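Probable acetyltransferase (Agrobacterium tumefaciens, PDB 2GE3) probably transfers the acetyl group of bound acetyl coenzyme A to an unidentified acceptor, in the manner of GNAT-family acetyltransferases. Local coordinates at residues H22-A27 with I70-I75; A27-R30 with S36-E39; P59-I64 with M107-D112; H120-S125 with I140-E145; A148-S153 with Y158-N163. One frame throughout, in Å; residues are numbered along the deposited sequence.

The five contacts are spread over one GNAT domain with a mixed seven-stranded sheet. Contacts 1 and 2 share helix 18-29 and Ala27, their centres about 10 Å apart. Contact 3 joins strand 60-65, the sheet neighbour of strand 68-77 in contact 1, to helix 102-117. That helix leads into strand 121-127 of contact 4, and Leu111 packs on Ile140 and Ile122. Contact 5 closes the chain's last hairpin, whose strand 143-153 also serves contact 4; Glu145 N lies 2.8 Å from Asn163 O. Contacts 3 and 5 are farthest apart, centres about 26 Å from each other. Contacts 2, 4 and 5 also touch the second subunit, so the N-terminal loop and the C-terminal hairpin both take part in the dimer.

Contact 1 of 5, residues H22-A27 with I70-I75; sequences HRALDA and IGWCDI
Ala24 and Leu25 of helix 18-29 rest against the indole of Trp72 on strand 68-77, a helix-on-sheet contact within the GNAT fold. The contact is small and fully buried, and apolar packing carries it. CB of Ala24 points at the strand and meets the six-membered part of the indole, 4.0 Å from Trp72 CZ3. Leu25 crosses the indole at about a right angle: its CB sits above one face, offset toward the rim, and its CD1 comes in obliquely. With CG anti to the backbone N (chi1 177°), the Leu25 side chain leaves the helix across the indole and brings CD1 to CZ2. Trp72 holds its CG between its own backbone N and carbonyl carbon (chi1 74°), which with chi2 95° turns the benzene end of the indole to the helix.

Backbone atoms also take part. Ala24 O approaches Trp72 CZ3 to 3.7 Å, and Leu25 CA lies 3.7 Å from Trp72 CH2. Around this pair, Phe21 of the same helix meets Trp72 edge-to-face, and Phe37 packs on Leu25. On the strand, Ile70 and Gly71 both face Ala63 in a classic beta bulge, just before Trp72. The nearest side-chain approach of all is Leu25 CD1 to Trp72 CZ2, at 3.5 Å.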
# COMPACT_ATOMS: atom_id res chain seq x y z
N HIS A 22 -0.48 -13.62 18.65
CA HIS A 22 -1.66 -13.78 17.84
C HIS A 22 -2.89 -13.43 18.64
O HIS A 22 -3.84 -12.88 18.06
CB HIS A 22 -1.77 -15.23 17.39
CG HIS A 22 -3.10 -15.61 16.81
ND1 HIS A 22 -3.48 -15.28 15.53
CD2 HIS A 22 -4.14 -16.31 17.34
CE1 HIS A 22 -4.68 -15.78 15.28
NE2 HIS A 22 -5.12 -16.39 16.36
N ARG A 23 -2.92 -13.81 19.93
CA ARG A 23 -3.99 -13.39 20.85
C ARG A 23 -4.12 -11.87 21.06
O ARG A 23 -5.22 -11.35 21.14
CB ARG A 23 -3.86 -14.07 22.21
CG ARG A 23 -3.92 -15.57 22.08
CD ARG A 23 -4.06 -16.28 23.42
NE ARG A 23 -2.88 -16.25 24.28
CZ ARG A 23 -1.95 -17.21 24.31
NH1 ARG A 23 -2.03 -18.27 23.50
NH2 ARG A 23 -0.93 -17.11 25.15
N ALA A 24 -2.98 -11.19 21.21
CA ALA A 24 -2.85 -9.72 21.33
C ALA A 24 -3.41 -9.04 20.09
O ALA A 24 -4.23 -8.16 20.17
CB ALA A 24 -1.37 -9.39 21.47
N LEU A 25 -3.00 -9.55 18.94
CA LEU A 25 -3.39 -9.03 17.67
C LEU A 25 -4.91 -9.28 17.46
O LEU A 25 -5.69 -8.42 16.98
CB LEU A 25 -2.48 -9.67 16.60
CG LEU A 25 -2.65 -9.39 15.13
CD1 LEU A 25 -2.47 -7.90 14.79
CD2 LEU A 25 -1.63 -10.19 14.35
N ASP A 26 -5.34 -10.45 17.88
CA ASP A 26 -6.74 -10.78 17.75
C ASP A 26 -7.66 -9.93 18.68
O ASP A 26 -8.72 -9.46 18.24
CB ASP A 26 -6.90 -12.27 18.03
CG ASP A 26 -8.20 -12.79 17.55
OD1 ASP A 26 -8.56 -12.58 16.35
OD2 ASP A 26 -8.91 -13.35 18.41
N ALA A 27 -7.24 -9.76 19.94
CA ALA A 27 -7.93 -8.88 20.92
C ALA A 27 -8.05 -7.42 20.42
O ALA A 27 -9.12 -6.87 20.40
CB ALA A 27 -7.24 -8.93 22.27
N ILE A 70 1.68 -8.11 25.54
CA ILE A 70 0.62 -7.11 25.77
C ILE A 70 0.68 -5.96 24.74
O ILE A 70 -0.16 -5.06 24.73
CB ILE A 70 0.61 -6.62 27.25
CG1 ILE A 70 2.00 -6.24 27.69
CG2 ILE A 70 0.20 -7.72 28.23
CD1 ILE A 70 2.15 -4.81 27.98
N GLY A 71 1.61 -6.06 23.78
CA GLY A 71 1.80 -5.02 22.82
C GLY A 71 2.87 -5.42 21.84
O GLY A 71 3.63 -6.28 22.14
N TRP A 72 2.88 -4.77 20.66
CA TRP A 72 3.83 -5.06 19.59
C TRP A 72 3.99 -3.83 18.71
O TRP A 72 3.16 -2.96 18.69
CB TRP A 72 3.37 -6.23 18.75
CG TRP A 72 2.24 -5.86 17.82
CD1 TRP A 72 2.34 -5.47 16.50
CD2 TRP A 72 0.84 -5.85 18.15
NE1 TRP A 72 1.09 -5.29 15.99
CE2 TRP A 72 0.16 -5.50 16.98
CE3 TRP A 72 0.10 -6.15 19.34
CZ2 TRP A 72 -1.27 -5.37 16.93
CZ3 TRP A 72 -1.34 -6.05 19.28
CH2 TRP A 72 -1.97 -5.65 18.11
N CYS A 73 5.09 -3.78 17.99
CA CYS A 73 5.29 -2.76 17.03
C CYS A 73 6.14 -3.46 15.98
O CYS A 73 7.14 -4.10 16.31
CB CYS A 73 5.99 -1.53 17.70
SG CYS A 73 6.38 -0.15 16.60
N ASP A 74 5.81 -3.27 14.72
CA ASP A 74 6.61 -3.90 13.71
C ASP A 74 6.73 -3.10 12.40
O ASP A 74 5.93 -2.21 12.10
CB ASP A 74 6.24 -5.37 13.48
CG ASP A 74 4.77 -5.61 13.07
OD1 ASP A 74 4.15 -4.76 12.37
OD2 ASP A 74 4.26 -6.73 13.42
N ILE A 75 7.82 -3.38 11.68
CA ILE A 75 8.05 -2.64 10.43
C ILE A 75 8.21 -3.68 9.30
O ILE A 75 9.12 -4.52 9.36
CB ILE A 75 9.21 -1.56 10.53
CG1 ILE A 75 8.85 -0.47 11.54
CG2 ILE A 75 9.52 -0.88 9.14
CD1 ILE A 75 9.93 0.62 11.86

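Contact 2 of 5, residues A27-R30 with S36-E39; sequences AVSR and SFLE
The end of helix 18-29 and the loop leading to helix 43-55 fold back on each other here, on the acetyl coenzyme A side of the GNAT domain, where Val28 lines the cofactor pocket. Ser29 faces Leu38, their CA atoms 4.9 Å apart, and it carries most of the contact. Its CB packs against the loop backbone, 3.6 Å from Glu39 N. Its OG sits beside its own backbone N (chi1 -54°), where it hydrogen-bonds back to Leu25 O within the helix and also lies obliquely against the Phe37 ring. Phe37 turns its ring toward the helix through a chi1 of 47°, with CG between its backbone N and carbonyl carbon.

A water lies 2.8 Å from Ser29 O and 2.9 Å from Phe37 O and can donate to either, though not necessarily to both at once, since other acceptors compete for its protons. Beyond, Arg80 of the second subunit packs on Phe37, and Thr82 of that subunit hydrogen-bonds to Ser36 O. At the surface, Arg30 CG lies 4.4 Å from Glu39 CG. Arg30 CA makes a CA-H...O contact with Leu38 O, 3.6 Å long with 145° at the hydrogen.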
# COMPACT_ATOMS: atom_id res chain seq x y z
N ALA A 27 -7.24 -9.76 19.94
CA ALA A 27 -7.93 -8.88 20.92
C ALA A 27 -8.05 -7.42 20.42
O ALA A 27 -9.12 -6.87 20.40
CB ALA A 27 -7.24 -8.93 22.27
N VAL A 28 -6.96 -6.79 20.01
CA VAL A 28 -7.00 -5.41 19.51
C VAL A 28 -7.77 -5.26 18.18
O VAL A 28 -8.51 -4.24 17.98
CB VAL A 28 -5.56 -4.80 19.43
CG1 VAL A 28 -5.55 -3.45 18.83
CG2 VAL A 28 -4.82 -4.81 20.85
N SER A 29 -7.63 -6.22 17.26
CA SER A 29 -8.32 -6.14 15.91
C SER A 29 -9.83 -6.19 16.12
O SER A 29 -10.61 -5.42 15.46
CB SER A 29 -7.91 -7.26 14.97
OG SER A 29 -6.51 -7.29 14.85
N ARG A 30 -10.23 -7.05 17.05
CA ARG A 30 -11.68 -7.36 17.30
C ARG A 30 -12.47 -6.24 17.98
O ARG A 30 -13.69 -6.27 18.08
CB ARG A 30 -11.86 -8.71 18.02
CG ARG A 30 -11.55 -9.92 17.09
CD ARG A 30 -11.85 -11.30 17.74
NE ARG A 30 -11.83 -11.21 19.19
CZ ARG A 30 -12.54 -11.96 20.04
NH1 ARG A 30 -13.41 -12.87 19.61
NH2 ARG A 30 -12.40 -11.75 21.35
N SER A 36 -6.62 -1.98 10.65
CA SER A 36 -7.23 -2.21 9.33
C SER A 36 -7.69 -3.64 9.05
O SER A 36 -8.31 -3.91 8.01
CB SER A 36 -6.28 -1.81 8.18
OG SER A 36 -5.29 -2.82 7.98
N PHE A 37 -7.34 -4.55 9.93
CA PHE A 37 -7.97 -5.86 9.89
C PHE A 37 -8.91 -5.97 11.12
O PHE A 37 -8.68 -5.31 12.15
CB PHE A 37 -6.92 -6.98 9.77
CG PHE A 37 -5.81 -6.82 10.68
CD1 PHE A 37 -4.95 -5.77 10.55
CD2 PHE A 37 -5.64 -7.71 11.72
CE1 PHE A 37 -3.92 -5.60 11.42
CE2 PHE A 37 -4.63 -7.55 12.58
CZ PHE A 37 -3.75 -6.51 12.43
N LEU A 38 -10.00 -6.71 10.95
CA LEU A 38 -11.07 -6.74 11.93
C LEU A 38 -10.93 -8.00 12.81
O LEU A 38 -11.63 -8.19 13.82
CB LEU A 38 -12.44 -6.66 11.25
CG LEU A 38 -12.71 -5.36 10.43
CD1 LEU A 38 -13.99 -5.42 9.68
CD2 LEU A 38 -12.71 -4.11 11.34
N GLU A 39 -9.93 -8.80 12.48
CA GLU A 39 -9.72 -10.07 13.13
C GLU A 39 -8.29 -10.45 12.83
O GLU A 39 -7.81 -10.13 11.73
CB GLU A 39 -10.62 -11.08 12.41
CG GLU A 39 -11.15 -12.13 13.27
CD GLU A 39 -11.80 -13.17 12.41
OE1 GLU A 39 -11.25 -14.30 12.34
OE2 GLU A 39 -12.82 -12.83 11.76
O HOH W 1 -9.97 -3.34 13.77

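Contact 3 of 5, residues P59-I64 with M107-D112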
# COMPACT_ATOMS: atom_id res chain seq x y z
N PRO A 59 12.33 -5.44 11.64
CA PRO A 59 12.17 -5.00 13.06
C PRO A 59 10.78 -5.38 13.57
O PRO A 59 9.78 -5.09 12.90
CB PRO A 59 12.34 -3.48 13.00
CG PRO A 59 12.86 -3.17 11.64
CD PRO A 59 12.63 -4.33 10.73
N GLN A 60 10.73 -6.13 14.67
CA GLN A 60 9.50 -6.56 15.21
C GLN A 60 9.69 -6.78 16.70
O GLN A 60 10.44 -7.64 17.11
CB GLN A 60 8.99 -7.82 14.51
CG GLN A 60 7.63 -8.32 15.06
CD GLN A 60 7.07 -9.44 14.14
OE1 GLN A 60 7.84 -10.31 13.62
NE2 GLN A 60 5.75 -9.37 13.87
N PHE A 61 8.99 -5.98 17.50
CA PHE A 61 9.23 -5.96 18.93
C PHE A 61 7.95 -6.27 19.67
O PHE A 61 6.86 -5.89 19.23
CB PHE A 61 9.77 -4.56 19.33
CG PHE A 61 11.20 -4.35 18.93
CD1 PHE A 61 11.55 -4.05 17.60
CD2 PHE A 61 12.21 -4.55 19.86
CE1 PHE A 61 12.94 -3.98 17.22
CE2 PHE A 61 13.55 -4.45 19.49
CZ PHE A 61 13.90 -4.17 18.17
N VAL A 62 8.09 -6.93 20.84
CA VAL A 62 6.90 -7.25 21.66
C VAL A 62 7.06 -6.63 23.02
O VAL A 62 8.18 -6.47 23.48
CB VAL A 62 6.58 -8.74 21.71
CG1 VAL A 62 5.97 -9.09 20.37
CG2 VAL A 62 7.87 -9.60 22.13
N ALA A 63 5.95 -6.20 23.62
CA ALA A 63 6.03 -5.83 25.02
C ALA A 63 5.46 -6.97 25.82
O ALA A 63 4.34 -7.40 25.59
CB ALA A 63 5.32 -4.54 25.30
N ILE A 64 6.23 -7.38 26.81
CA ILE A 64 5.96 -8.56 27.59
C ILE A 64 5.65 -8.20 29.07
O ILE A 64 6.46 -7.48 29.75
CB ILE A 64 7.16 -9.56 27.50
CG1 ILE A 64 6.92 -10.45 26.30
CG2 ILE A 64 7.17 -10.55 28.70
CD1 ILE A 64 7.67 -10.11 25.35
N MSE A 107 7.85 2.08 19.94
CA MSE A 107 8.21 2.79 18.73
C MSE A 107 9.68 3.17 18.64
O MSE A 107 10.28 2.92 17.65
CB MSE A 107 7.42 4.08 18.57
CG MSE A 107 7.03 4.41 17.10
SE MSE A 107 5.26 5.43 17.21
CE MSE A 107 4.82 4.40 18.70
N ARG A 108 10.24 3.79 19.70
CA ARG A 108 11.66 4.10 19.74
C ARG A 108 12.60 2.96 19.46
O ARG A 108 13.63 3.14 18.77
CB ARG A 108 12.03 4.78 21.08
CG ARG A 108 11.24 6.03 21.23
CD ARG A 108 11.85 7.15 21.95
NE ARG A 108 10.89 7.65 22.90
CZ ARG A 108 10.22 8.79 22.86
NH1 ARG A 108 10.34 9.76 21.84
NH2 ARG A 108 9.42 8.97 23.93
N ARG A 109 12.33 1.82 20.09
CA ARG A 109 13.14 0.62 19.87
C ARG A 109 13.00 0.14 18.43
O ARG A 109 13.97 -0.33 17.80
CB ARG A 109 12.72 -0.52 20.81
CG ARG A 109 13.19 -0.29 22.31
CD ARG A 109 14.78 -0.40 22.37
NE ARG A 109 15.23 -1.78 22.08
CZ ARG A 109 15.10 -2.80 22.95
NH1 ARG A 109 14.48 -2.63 24.13
NH2 ARG A 109 15.55 -4.01 22.62
N THR A 110 11.77 0.16 17.93
CA THR A 110 11.45 -0.40 16.62
C THR A 110 12.05 0.49 15.51
O THR A 110 12.58 -0.02 14.56
CB THR A 110 9.92 -0.64 16.45
OG1 THR A 110 9.47 -1.48 17.52
CG2 THR A 110 9.55 -1.31 15.03
N LEU A 111 11.96 1.82 15.64
CA LEU A 111 12.60 2.77 14.71
C LEU A 111 14.10 2.73 14.74
O LEU A 111 14.79 2.91 13.69
CB LEU A 111 12.11 4.21 15.01
CG LEU A 111 10.61 4.48 14.67
CD1 LEU A 111 10.22 5.83 15.21
CD2 LEU A 111 10.32 4.46 13.10
N ASP A 112 14.66 2.61 15.94
CA ASP A 112 16.06 2.48 15.99
C ASP A 112 16.54 1.19 15.27
O ASP A 112 17.48 1.24 14.47
CB ASP A 112 16.56 2.58 17.41
CG ASP A 112 17.82 3.51 17.48
OD1 ASP A 112 17.70 4.80 17.26
OD2 ASP A 112 18.89 2.92 17.65
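Phe61 of strand 60-65 and Pro59 just before it pack against Arg109 and Thr110 of helix 102-117 in a largely buried strand-to-helix contact on one side of the sheet. The Phe61 ring is its centre. Arg109 CB and Thr110 N both lie over one face of the ring, each offset toward the rim. The side chains of Thr110 and Phe61 run antiparallel past one another, Thr110 OG1 reaching 3.3 Å from Phe61 CD1. That hydroxyl is placed beside the backbone N (chi1 -56°) and hydrogen-bonds to Leu106 O one turn earlier. It is therefore held by its own helix while it touches the ring. The Thr110 methyl, CG2, turns to Pro59, 4.1 Å from Pro59 CB, and Pro59 CB also approaches Thr110 O at 3.8 Å.

In the GNAT fold this helix covers the central sheet, and here it spans neighbouring strands: Thr110 also touches Cys73 and Ile75 of strand 68-77, while Ala113 reaches both Pro59 and Phe61. At the exposed edge of the contact, Arg109 bends at chi2 and chi3, which brings its guanidinium back beside Phe61. The guanidinium crosses Phe61 steeply, the two planes 72° apart, with Arg109 NH2 3.7 Å from Phe61 CE2. A weak hydrogen bond from Arg109 NH1 to Ile10 O ties the arginine's far end to strand 9-12.

Contact 4 of 5, residues H120-S125 with I140-E145; sequences HRIELS and IGFAHE. With ACO (acetyl coenzyme *a), chain E.
Arg121 meets Glu145 end-on in the C-terminal part of the GNAT sheet, on the strand whose Ser125 lines the acetyl coenzyme A pocket: NH1 donates to Glu145 OE1 at 2.9 Å and NH2 to Glu145 OE2 at 2.8 Å. Both bonds are nearly straight (170° and 175°), reach the syn sides of the carboxylate, somewhat out of its plane, and lie close to the guanidinium plane, which is only 17° from that of the carboxylate. Side-on, NE and NH2 both donate to Glu123 OE2, the NE bond being 3.2 Å. Glu123 OE1 pairs with Arg83, and Glu145 OE1 takes a second salt bridge from Arg149 of the second subunit.

Beside this network Leu124 CD2 makes a CH-pi contact over one face of Phe142, 3.8 Å from the ring centroid, and Ile122 CG2 touches Phe142 CZ. Phe142 follows Gly141, whose positive phi closes helix 131-140 in a Schellman motif. One buried arginine thus bridges two glutamates, probably offsetting their mutual repulsion, and the network continues into the subunit interface.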
# COMPACT_ATOMS: atom_id res chain seq x y z
N HIS A 120 15.38 3.90 5.00
CA HIS A 120 15.39 5.37 4.89
C HIS A 120 14.05 5.99 5.39
O HIS A 120 14.00 7.07 6.07
CB HIS A 120 15.73 5.76 3.39
CG HIS A 120 15.61 7.22 3.07
ND1 HIS A 120 16.57 8.15 3.41
CD2 HIS A 120 14.64 7.89 2.40
CE1 HIS A 120 16.21 9.33 2.96
NE2 HIS A 120 15.05 9.20 2.33
N ARG A 121 12.98 5.30 5.00
CA ARG A 121 11.61 5.80 5.12
C ARG A 121 10.67 4.82 5.82
O ARG A 121 10.64 3.65 5.48
CB ARG A 121 11.09 6.28 3.76
CG ARG A 121 9.63 6.77 3.75
CD ARG A 121 9.29 7.05 2.30
NE ARG A 121 7.83 7.06 2.26
CZ ARG A 121 7.09 8.12 2.61
NH1 ARG A 121 7.66 9.31 2.95
NH2 ARG A 121 5.78 7.99 2.65
N ILE A 122 10.08 5.29 6.92
CA ILE A 122 9.03 4.59 7.64
C ILE A 122 7.64 5.29 7.45
O ILE A 122 7.49 6.45 7.70
CB ILE A 122 9.30 4.36 9.13
CG1 ILE A 122 10.70 3.84 9.39
CG2 ILE A 122 8.20 3.39 9.71
CD1 ILE A 122 11.11 2.55 8.55
N GLU A 123 6.65 4.54 6.98
CA GLU A 123 5.36 5.10 6.68
C GLU A 123 4.26 4.33 7.38
O GLU A 123 4.48 3.21 7.83
CB GLU A 123 5.14 5.23 5.14
CG GLU A 123 4.76 3.97 4.47
CD GLU A 123 4.80 4.02 2.84
OE1 GLU A 123 3.96 3.26 2.32
OE2 GLU A 123 5.57 4.79 2.14
N LEU A 124 3.13 5.00 7.59
CA LEU A 124 1.98 4.50 8.35
C LEU A 124 0.73 5.21 7.88
O LEU A 124 0.76 6.31 7.27
CB LEU A 124 2.19 4.62 9.88
CG LEU A 124 2.36 5.92 10.61
CD1 LEU A 124 0.99 6.77 10.68
CD2 LEU A 124 2.96 5.66 11.97
N SER A 125 -0.38 4.53 8.08
CA SER A 125 -1.71 5.09 7.87
C SER A 125 -2.47 5.02 9.18
O SER A 125 -2.39 4.02 9.83
CB SER A 125 -2.43 4.23 6.85
OG SER A 125 -1.95 4.72 5.58
N ILE A 140 6.54 11.27 18.50
CA ILE A 140 7.73 10.53 18.08
C ILE A 140 8.47 11.24 16.92
O ILE A 140 9.62 11.01 16.77
CB ILE A 140 7.35 9.10 17.63
CG1 ILE A 140 6.78 8.29 18.82
CG2 ILE A 140 8.54 8.37 16.99
CD1 ILE A 140 7.63 8.15 20.04
N GLY A 141 7.78 12.07 16.11
CA GLY A 141 8.41 12.83 15.05
C GLY A 141 7.93 12.41 13.63
O GLY A 141 8.52 12.82 12.64
N PHE A 142 6.81 11.68 13.49
CA PHE A 142 6.20 11.45 12.16
C PHE A 142 5.63 12.77 11.64
O PHE A 142 5.15 13.55 12.40
CB PHE A 142 5.12 10.39 12.18
CG PHE A 142 5.68 9.01 12.22
CD1 PHE A 142 6.18 8.48 13.42
CD2 PHE A 142 5.68 8.22 11.07
CE1 PHE A 142 6.68 7.17 13.46
CE2 PHE A 142 6.21 6.91 11.10
CZ PHE A 142 6.68 6.36 12.29
N ALA A 143 5.79 13.04 10.35
CA ALA A 143 5.22 14.14 9.65
C ALA A 143 3.91 13.69 8.96
O ALA A 143 3.82 12.56 8.37
CB ALA A 143 6.25 14.67 8.58
N HIS A 144 2.93 14.58 8.96
CA HIS A 144 1.78 14.38 8.14
C HIS A 144 2.11 14.53 6.68
O HIS A 144 2.75 15.51 6.27
CB HIS A 144 0.66 15.41 8.55
CG HIS A 144 0.05 15.11 9.90
ND1 HIS A 144 -0.93 14.17 10.07
CD2 HIS A 144 0.31 15.61 11.14
CE1 HIS A 144 -1.30 14.13 11.34
NE2 HIS A 144 -0.53 14.96 12.02
N GLU A 145 1.53 13.63 5.88
CA GLU A 145 1.82 13.61 4.45
C GLU A 145 0.59 13.72 3.61
O GLU A 145 0.76 13.87 2.43
CB GLU A 145 2.55 12.34 4.01
CG GLU A 145 4.00 12.37 4.46
CD GLU A 145 4.84 11.35 3.68
OE1 GLU A 145 6.03 11.66 3.41
OE2 GLU A 145 4.29 10.24 3.35
N1A ACO E . -6.29 12.62 22.35
C2A ACO E . -5.15 13.30 22.21
N3A ACO E . -4.01 12.84 22.75
C4A ACO E . -3.99 11.69 23.48
C5A ACO E . -5.18 10.91 23.65
C6A ACO E . -6.39 11.45 23.04
N6A ACO E . -7.55 10.68 23.18
N7A ACO E . -4.89 9.83 24.48
C8A ACO E . -3.59 9.86 24.77
N9A ACO E . -3.08 10.99 24.21
C1B ACO E . -1.69 11.36 24.27
C2B ACO E . -0.99 11.14 25.60
O2B ACO E . -1.12 12.39 26.31
C3B ACO E . 0.40 10.85 25.02
O3B ACO E . 0.95 12.08 24.52
P3B ACO E . 1.86 13.16 25.37
O7A ACO E . 1.06 13.86 26.46
O8A ACO E . 2.13 14.10 24.19
O9A ACO E . 2.88 12.32 26.06
C4B ACO E . 0.18 10.03 23.75
O4B ACO E . -1.09 10.47 23.28
C5B ACO E . 0.09 8.51 24.06
O5B ACO E . 1.40 8.03 24.30
P1A ACO E . 1.75 6.61 24.82
O1A ACO E . 3.17 6.46 24.43
O2A ACO E . 1.22 6.74 26.23
O3A ACO E . 0.78 5.71 23.87
P2A ACO E . 0.25 4.25 24.05
O4A ACO E . 1.00 3.34 24.97
O5A ACO E . -1.21 4.45 24.35
O6A ACO E . 0.45 3.67 22.52
CBP ACO E . -1.14 3.31 20.70
CCP ACO E . -0.26 4.33 21.45
CDP ACO E . -2.00 4.13 19.67
CEP ACO E . -0.29 2.25 19.99
CAP ACO E . -2.05 2.45 21.66
OAP ACO E . -2.84 3.39 22.36
C9P ACO E . -3.00 1.44 21.08
O9P ACO E . -2.62 0.28 20.91
N8P ACO E . -4.26 1.82 20.78
C7P ACO E . -5.14 0.84 20.10
C6P ACO E . -4.61 0.34 18.77
C5P ACO E . -4.06 1.35 17.79
O5P ACO E . -4.55 2.46 17.64
N4P ACO E . -3.04 0.93 17.04
C3P ACO E . -2.22 1.87 16.31
C2P ACO E . -3.03 2.48 15.20
S1P ACO E . -3.38 1.25 13.96
C ACO E . -3.25 2.61 13.00
O ACO E . -2.60 3.53 13.43
CH3 ACO E . -3.89 2.51 11.64

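Contact 5 of 5, residues A148-S153 with Y158-N163; sequences ARDAVS and YIDSLN
The Tyr158 ring meets Val152 O at its edge, near the ring plane, while Ser153 CB and the Asp150 carboxylate approach it obliquely. That carboxylate is turned only 22° from the ring plane, and its OD1 lies 3.4 Å from Tyr158 CB. On the second subunit, His120 stacks with Tyr158 and hydrogen-bonds to Asp150 OD2. The other flat pair is Arg149 with Asp160, side by side and pointing the same way, their planes 73° apart. Bent at chi2 and chi3, Arg149 brings NE to Asp160 OD2 in a 3.2 Å salt bridge at the guanidinium edge. OD1 of Asp160, met from above its carboxylate plane, accepts a 3.0 Å bond from Asp150 N, so both its oxygens hold the corner at residues 149-150 of the neighbouring strand. Asp150 OD1 and Asp160 OD1 stand 3.9 Å apart, a probably unfavourable approach that these donors may ease.

Backbone pairing flanks the corner. Ala148 N gives a 2.6 Å bond to Ser161 O, and Ser161 N returns one to Ala148 O. Farther along, Val152 and Ile159 are bonded in both directions and also pack together, CB to CB 3.8 Å. Between these pairs the register shifts by two through a type II turn from Ala148 to Ala151. Ala151 and Val152 both face Ile159, making a classic beta bulge in the antiparallel C-terminal hairpin of this GNAT domain.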
# COMPACT_ATOMS: atom_id res chain seq x y z
N ALA A 148 -6.47 10.81 3.36
CA ALA A 148 -7.21 10.04 2.38
C ALA A 148 -8.73 10.03 2.68
O ALA A 148 -9.09 9.44 3.62
CB ALA A 148 -6.62 8.60 2.35
N ARG A 149 -9.59 10.63 1.85
CA ARG A 149 -11.00 10.79 2.19
C ARG A 149 -11.77 9.49 1.99
O ARG A 149 -11.68 8.92 0.93
CB ARG A 149 -11.70 11.89 1.33
CG ARG A 149 -10.84 13.16 1.14
CD ARG A 149 -10.88 14.16 2.38
NE ARG A 149 -12.19 14.26 3.08
CZ ARG A 149 -13.26 15.00 2.69
NH1 ARG A 149 -13.26 15.79 1.61
NH2 ARG A 149 -14.36 14.98 3.44
N ASP A 150 -12.58 9.10 2.97
CA ASP A 150 -13.34 7.85 2.84
C ASP A 150 -12.47 6.60 2.53
O ASP A 150 -12.89 5.74 1.82
CB ASP A 150 -14.42 7.96 1.75
CG ASP A 150 -15.52 8.98 2.06
OD1 ASP A 150 -15.50 9.52 3.23
OD2 ASP A 150 -16.41 9.23 1.11
N ALA A 151 -11.29 6.51 3.05
CA ALA A 151 -10.37 5.44 2.65
C ALA A 151 -10.67 4.14 3.43
O ALA A 151 -10.26 3.08 3.01
CB ALA A 151 -8.92 5.84 2.83
N VAL A 152 -11.46 4.24 4.51
CA VAL A 152 -11.70 3.13 5.49
C VAL A 152 -13.22 3.02 5.59
O VAL A 152 -13.93 4.01 5.56
CB VAL A 152 -10.99 3.42 6.88
CG1 VAL A 152 -11.39 2.41 8.00
CG2 VAL A 152 -9.49 3.35 6.77
N SER A 153 -13.74 1.82 5.61
CA SER A 153 -15.20 1.66 5.85
C SER A 153 -15.26 0.57 6.92
O SER A 153 -14.56 -0.45 6.78
CB SER A 153 -15.88 1.16 4.58
OG SER A 153 -17.26 1.02 4.73
N TYR A 158 -17.92 5.38 6.45
CA TYR A 158 -16.62 5.87 5.92
C TYR A 158 -15.81 6.70 6.90
O TYR A 158 -16.31 7.66 7.46
CB TYR A 158 -16.82 6.72 4.65
CG TYR A 158 -17.40 5.95 3.49
CD1 TYR A 158 -18.55 6.38 2.86
CD2 TYR A 158 -16.80 4.76 3.04
CE1 TYR A 158 -19.13 5.63 1.83
CE2 TYR A 158 -17.36 4.03 1.97
CZ TYR A 158 -18.51 4.45 1.38
OH TYR A 158 -19.07 3.69 0.36
N ILE A 159 -14.53 6.35 7.02
CA ILE A 159 -13.51 7.03 7.85
C ILE A 159 -12.38 7.54 6.93
O ILE A 159 -11.91 6.83 6.04
CB ILE A 159 -12.84 6.03 8.92
CG1 ILE A 159 -13.86 5.12 9.60
CG2 ILE A 159 -12.06 6.75 10.01
CD1 ILE A 159 -15.02 5.85 10.08
N ASP A 160 -11.96 8.77 7.15
CA ASP A 160 -10.70 9.24 6.61
C ASP A 160 -9.48 8.59 7.24
O ASP A 160 -9.44 8.18 8.42
CB ASP A 160 -10.63 10.76 6.80
CG ASP A 160 -11.69 11.50 5.94
OD1 ASP A 160 -12.57 10.85 5.36
OD2 ASP A 160 -11.65 12.73 5.85
N SER A 161 -8.46 8.51 6.43
CA SER A 161 -7.20 7.97 6.94
C SER A 161 -6.15 9.08 6.73
O SER A 161 -6.22 9.83 5.79
CB SER A 161 -6.81 6.72 6.12
OG SER A 161 -6.05 5.90 6.95
N LEU A 162 -5.20 9.19 7.63
CA LEU A 162 -4.08 10.14 7.50
C LEU A 162 -2.86 9.37 7.23
O LEU A 162 -2.55 8.38 7.93
CB LEU A 162 -3.84 10.92 8.80
CG LEU A 162 -5.06 11.70 9.34
CD1 LEU A 162 -4.73 12.52 10.60
CD2 LEU A 162 -5.78 12.57 8.28
N ASN A 163 -2.13 9.85 6.25
CA ASN A 163 -0.80 9.24 5.96
C ASN A 163 0.27 10.02 6.60
O ASN A 163 0.26 11.22 6.52
CB ASN A 163 -0.53 9.24 4.45
CG ASN A 163 -1.47 8.33 3.74
OD1 ASN A 163 -1.51 7.20 4.11
ND2 ASN A 163 -2.31 8.84 2.83